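Local atomic coordinates of xylulose kinase (PDB entry 2ITM), a protein that phosphorylates D-xylulose to D-xylulose 5-phosphate with ATP, and 1-deoxy-D-xylulose less efficiently, as a homodimeric sugar kinase of the FGGY family. Residues A[400-403]-A[404-408]; A[469-472]-A[473-477]. One frame throughout, in Å; residues are numbered along the deposited sequence.

Contact 1 (A[400-403]-A[404-408])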
loop_
_atom_site.group_PDB
_atom_site.type_symbol
_atom_site.label_atom_id
_atom_site.label_comp_id
_atom_site.label_asym_id
_atom_site.label_seq_id
_atom_site.Cartn_x
_atom_site.Cartn_y
_atom_site.Cartn_z
ATOM N N GLU A 400 -6.655 26.761 -7.545
ATOM C CA GLU A 400 -5.914 27.439 -8.598
ATOM C C GLU A 400 -4.605 26.739 -8.928
ATOM O O GLU A 400 -4.261 26.551 -10.079
ATOM C CB GLU A 400 -5.633 28.875 -8.176
ATOM C CG GLU A 400 -4.784 29.679 -9.132
ATOM C CD GLU A 400 -4.372 31.012 -8.537
ATOM O OE1 GLU A 400 -4.081 31.053 -7.330
ATOM O OE2 GLU A 400 -4.344 32.010 -9.275
ATOM N N TYR A 401 -3.884 26.348 -7.896
ATOM C CA TYR A 401 -2.655 25.614 -8.078
ATOM C C TYR A 401 -2.866 24.373 -8.928
ATOM O O TYR A 401 -2.110 24.115 -9.847
ATOM C CB TYR A 401 -2.047 25.233 -6.739
ATOM C CG TYR A 401 -0.757 24.478 -6.891
ATOM C CD1 TYR A 401 0.253 24.965 -7.697
ATOM C CD2 TYR A 401 -0.557 23.273 -6.251
ATOM C CE1 TYR A 401 1.421 24.289 -7.849
ATOM C CE2 TYR A 401 0.612 22.581 -6.399
ATOM C CZ TYR A 401 1.600 23.094 -7.205
ATOM O OH TYR A 401 2.780 22.420 -7.366
ATOM N N TRP A 402 -3.900 23.604 -8.617
ATOM C CA TRP A 402 -4.069 22.331 -9.250
ATOM C C TRP A 402 -4.558 22.459 -10.668
ATOM O O TRP A 402 -4.122 21.764 -11.549
ATOM C CB TRP A 402 -4.989 21.425 -8.452
ATOM C CG TRP A 402 -4.953 20.017 -8.948
ATOM C CD1 TRP A 402 -3.849 19.241 -9.127
ATOM C CD2 TRP A 402 -6.059 19.229 -9.359
ATOM N NE1 TRP A 402 -4.200 18.013 -9.617
ATOM C CE2 TRP A 402 -5.556 17.978 -9.771
ATOM C CE3 TRP A 402 -7.432 19.445 -9.423
ATOM C CZ2 TRP A 402 -6.374 16.964 -10.226
ATOM C CZ3 TRP A 402 -8.230 18.439 -9.873
ATOM C CH2 TRP A 402 -7.703 17.211 -10.272
ATOM N N ARG A 403 -5.458 23.406 -10.875
ATOM C CA ARG A 403 -5.950 23.722 -12.197
ATOM C C ARG A 403 -4.804 24.020 -13.147
ATOM O O ARG A 403 -4.812 23.594 -14.296
ATOM C CB ARG A 403 -6.905 24.912 -12.142
ATOM C CG ARG A 403 -8.297 24.610 -11.584
ATOM C CD ARG A 403 -9.350 25.606 -11.997
ATOM N NE ARG A 403 -8.980 26.953 -11.591
ATOM C CZ ARG A 403 -9.188 27.462 -10.390
ATOM N NH1 ARG A 403 -9.768 26.749 -9.449
ATOM N NH2 ARG A 403 -8.805 28.696 -10.123
ATOM N N GLN A 404 -3.821 24.766 -12.661
ATOM C CA GLN A 404 -2.650 25.086 -13.449
ATOM C C GLN A 404 -1.758 23.888 -13.682
ATOM O O GLN A 404 -1.254 23.697 -14.768
ATOM C CB GLN A 404 -1.834 26.169 -12.775
ATOM C CG GLN A 404 -0.681 26.625 -13.612
ATOM C CD GLN A 404 -1.132 27.308 -14.863
ATOM O OE1 GLN A 404 -0.631 27.029 -15.942
ATOM N NE2 GLN A 404 -2.083 28.213 -14.724
ATOM N N MET A 405 -1.549 23.109 -12.634
ATOM C CA MET A 405 -0.844 21.862 -12.748
ATOM C C MET A 405 -1.487 21.007 -13.801
ATOM O O MET A 405 -0.798 20.390 -14.606
ATOM C CB MET A 405 -0.796 21.123 -11.421
ATOM C CG MET A 405 -0.174 19.742 -11.533
ATOM S SD MET A 405 -0.163 18.782 -10.034
ATOM C CE MET A 405 1.047 19.670 -9.127
ATOM N N LEU A 406 -2.815 20.959 -13.802
ATOM C CA LEU A 406 -3.562 20.200 -14.797
ATOM C C LEU A 406 -3.328 20.709 -16.203
ATOM O O LEU A 406 -3.276 19.941 -17.144
ATOM C CB LEU A 406 -5.050 20.253 -14.503
ATOM C CG LEU A 406 -5.726 19.023 -13.923
ATOM C CD1 LEU A 406 -4.913 18.461 -12.809
ATOM C CD2 LEU A 406 -7.113 19.350 -13.457
ATOM N N ALA A 407 -3.200 22.015 -16.328
ATOM C CA ALA A 407 -2.910 22.618 -17.602
ATOM C C ALA A 407 -1.481 22.355 -18.063
ATOM O O ALA A 407 -1.235 22.104 -19.228
ATOM C CB ALA A 407 -3.189 24.088 -17.536
ATOM N N ASP A 408 -0.551 22.402 -17.122
ATOM C CA ASP A 408 0.854 22.184 -17.405
ATOM C C ASP A 408 1.097 20.769 -17.868
ATOM O O ASP A 408 1.778 20.527 -18.849
ATOM C CB ASP A 408 1.676 22.471 -16.155
ATOM C CG ASP A 408 1.662 23.942 -15.752
ATOM O OD1 ASP A 408 1.343 24.801 -16.589
ATOM O OD2 ASP A 408 1.981 24.309 -14.614
#
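The carbonyl O of W402 accepts the amide N of L406 at 2.7 Å. It belongs to the first turns of helix 400-410, the helix of a beta-alpha-beta unit between strands 390-393 and 414-417 in the C-terminal FGGY domain. Three more i to i+4 bonds cross from 400-403 to 404-408. One of them joins M405 N to Y401 O at 3.0 Å.

With CG anti to the backbone N (chi1 -168°), on the carbonyl side, the W402 indole reaches toward M405 and L406. L406 lies over one face of the indole, but its CD1 is modelled too close to the ring, so the detail there is doubtful. M405 meets the same ring at its edge: SD lies 4.8 Å from the centroid of the five-membered ring of W402, 77° off the normal. This is a Met-aromatic contact. W402 NE1 is bonded to L366 O of helix 358-381, which fixes the turn of the indole.

R403 points elsewhere. Its guanidinium bonds A397 O, H455 and Q453, and makes a cation-pi contact with Y416.

M405 bends at chi3 (-71°), and its methyl CE ends 3.7 Å from Y401 OH.

Contact 2 (A[469-472]-A[473-477])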
loop_
_atom_site.group_PDB
_atom_site.type_symbol
_atom_site.label_atom_id
_atom_site.label_comp_id
_atom_site.label_asym_id
_atom_site.label_seq_id
_atom_site.Cartn_x
_atom_site.Cartn_y
_atom_site.Cartn_z
ATOM N N ARG A 469 4.813 11.677 -17.423
ATOM C CA ARG A 469 3.618 11.082 -18.012
ATOM C C ARG A 469 3.941 9.736 -18.641
ATOM O O ARG A 469 3.219 8.777 -18.457
ATOM C CB ARG A 469 3.021 12.017 -19.074
ATOM C CG ARG A 469 2.002 13.022 -18.561
ATOM C CD ARG A 469 1.766 14.202 -19.462
ATOM N NE ARG A 469 0.648 14.047 -20.385
ATOM C CZ ARG A 469 -0.344 13.213 -20.220
ATOM N NH1 ARG A 469 -0.378 12.441 -19.155
ATOM N NH2 ARG A 469 -1.306 13.141 -21.117
ATOM N N GLU A 470 5.032 9.700 -19.393
ATOM C CA GLU A 470 5.560 8.481 -19.979
ATOM C C GLU A 470 5.860 7.450 -18.913
ATOM O O GLU A 470 5.537 6.297 -19.053
ATOM C CB GLU A 470 6.829 8.825 -20.726
ATOM C CG GLU A 470 7.338 7.786 -21.691
ATOM C CD GLU A 470 8.593 8.262 -22.398
ATOM O OE1 GLU A 470 8.626 9.431 -22.826
ATOM O OE2 GLU A 470 9.541 7.475 -22.499
ATOM N N THR A 471 6.485 7.890 -17.843
ATOM C CA THR A 471 6.837 6.997 -16.765
ATOM C C THR A 471 5.598 6.471 -16.042
ATOM O O THR A 471 5.459 5.281 -15.821
ATOM C CB THR A 471 7.817 7.674 -15.800
ATOM O OG1 THR A 471 9.107 7.736 -16.402
ATOM C CG2 THR A 471 8.046 6.813 -14.599
ATOM N N PHE A 472 4.702 7.381 -15.693
ATOM C CA PHE A 472 3.375 7.040 -15.191
ATOM C C PHE A 472 2.635 5.977 -16.005
ATOM O O PHE A 472 2.192 5.017 -15.464
ATOM C CB PHE A 472 2.522 8.299 -15.032
ATOM C CG PHE A 472 1.086 8.029 -14.696
ATOM C CD1 PHE A 472 0.679 7.900 -13.395
ATOM C CD2 PHE A 472 0.145 7.913 -15.687
ATOM C CE1 PHE A 472 -0.632 7.654 -13.097
ATOM C CE2 PHE A 472 -1.162 7.664 -15.387
ATOM C CZ PHE A 472 -1.551 7.538 -14.093
ATOM N N ARG A 473 2.512 6.197 -17.305
ATOM C CA ARG A 473 1.852 5.282 -18.190
ATOM C C ARG A 473 2.483 3.899 -18.178
ATOM O O ARG A 473 1.788 2.909 -18.216
ATOM C CB ARG A 473 1.820 5.807 -19.613
ATOM C CG ARG A 473 0.753 6.823 -19.852
ATOM C CD ARG A 473 0.585 7.258 -21.275
ATOM N NE ARG A 473 1.808 7.756 -21.865
ATOM C CZ ARG A 473 2.091 9.029 -22.022
ATOM N NH1 ARG A 473 1.248 9.957 -21.629
ATOM N NH2 ARG A 473 3.230 9.375 -22.576
ATOM N N ARG A 474 3.807 3.856 -18.153
ATOM C CA ARG A 474 4.565 2.616 -18.057
ATOM C C ARG A 474 4.221 1.862 -16.784
ATOM O O ARG A 474 3.857 0.706 -16.820
ATOM C CB ARG A 474 6.062 2.927 -18.073
ATOM C CG ARG A 474 6.961 1.810 -18.557
ATOM C CD ARG A 474 8.288 1.674 -17.807
ATOM N NE ARG A 474 8.952 2.948 -17.553
ATOM C CZ ARG A 474 9.161 3.881 -18.466
ATOM N NH1 ARG A 474 8.761 3.695 -19.715
ATOM N NH2 ARG A 474 9.767 4.987 -18.137
ATOM N N LEU A 475 4.335 2.546 -15.658
ATOM C CA LEU A 475 4.019 1.965 -14.376
ATOM C C LEU A 475 2.558 1.549 -14.263
ATOM O O LEU A 475 2.264 0.468 -13.793
ATOM C CB LEU A 475 4.389 2.921 -13.248
ATOM C CG LEU A 475 5.850 3.188 -12.888
ATOM C CD1 LEU A 475 5.951 4.117 -11.712
ATOM C CD2 LEU A 475 6.602 1.913 -12.609
ATOM N N TYR A 476 1.649 2.417 -14.688
ATOM C CA TYR A 476 0.217 2.143 -14.617
ATOM C C TYR A 476 -0.118 0.844 -15.351
ATOM O O TYR A 476 -0.720 -0.059 -14.801
ATOM C CB TYR A 476 -0.562 3.322 -15.203
ATOM C CG TYR A 476 -2.071 3.237 -15.136
ATOM C CD1 TYR A 476 -2.777 3.831 -14.105
ATOM C CD2 TYR A 476 -2.792 2.600 -16.124
ATOM C CE1 TYR A 476 -4.145 3.765 -14.051
ATOM C CE2 TYR A 476 -4.150 2.534 -16.071
ATOM C CZ TYR A 476 -4.826 3.115 -15.033
ATOM O OH TYR A 476 -6.184 3.047 -14.987
ATOM N N GLN A 477 0.313 0.753 -16.595
ATOM C CA GLN A 477 0.200 -0.483 -17.330
ATOM C C GLN A 477 0.750 -1.713 -16.607
ATOM O O GLN A 477 0.096 -2.735 -16.547
ATOM C CB GLN A 477 0.787 -0.331 -18.716
ATOM C CG GLN A 477 -0.116 0.419 -19.675
ATOM C CD GLN A 477 -1.507 -0.181 -19.762
ATOM O OE1 GLN A 477 -1.655 -1.354 -20.086
ATOM N NE2 GLN A 477 -2.527 0.625 -19.470
#
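F472 and Y476 carry the aromatic part of this contact, one turn apart on the same helix. Their side chains lie alongside each other and point the same way, both with CG anti to the backbone N (chi1 172° in F472). The ring planes differ by 34° and the centroids of the F472 and Y476 rings are 5.7 Å apart. The nearest side-chain carbons are F472 CZ and Y476 CD1, at 3.9 Å. F472 also meets the ring of Y371, while Y476 stacks on Y332. Replacing F472 by an alanine is likely to take from Y476 its ring neighbour one turn back and to open a gap beside Y371.

The backbone bonds are those of a regular alpha-helix. Helix 459-479 follows strand 451-455, an outermost strand of the seven-stranded mixed sheet, and here packs against helix 358-381 and strand 328-333. L475 N reaches T471 O at 3.0 Å, and Y476 N reaches F472 O at 2.8 Å.

Among the charged groups, R473 NH1 stands 3.8 Å above the centre of the R469 guanidinium plane. The two guanidinium planes are 77° apart. Acids of helix 358-381 probably offset these like charges: D378 pairs with R469 NH2, and D375 with R473 NH1. R474 NH2 lies 3.3 Å from T471 OG1, which is hydrogen-bonded to P467 O.

From the N terminus, the chain reaches contact 1 first, just after strand 390-393. It then passes through strand 414-417, helix 424-436 and strand 451-455 before contact 2 on helix 459-479. The two contacts are in series; they neither nest nor cross. Each is local to one helix and closes no long loop. The centres of contact 1 and contact 2 are about 20 Å apart. The nearest atoms of contact 1 and contact 2 are about 6 Å apart, so the two do not touch. Helix 358-381 links them: it meets Y401, W402 and M405 in contact 1, and R469 and F472 in contact 2. Helix 459-479 also reaches contact 1 directly through R461 and Y465. Both contacts lie away from the xylulose site.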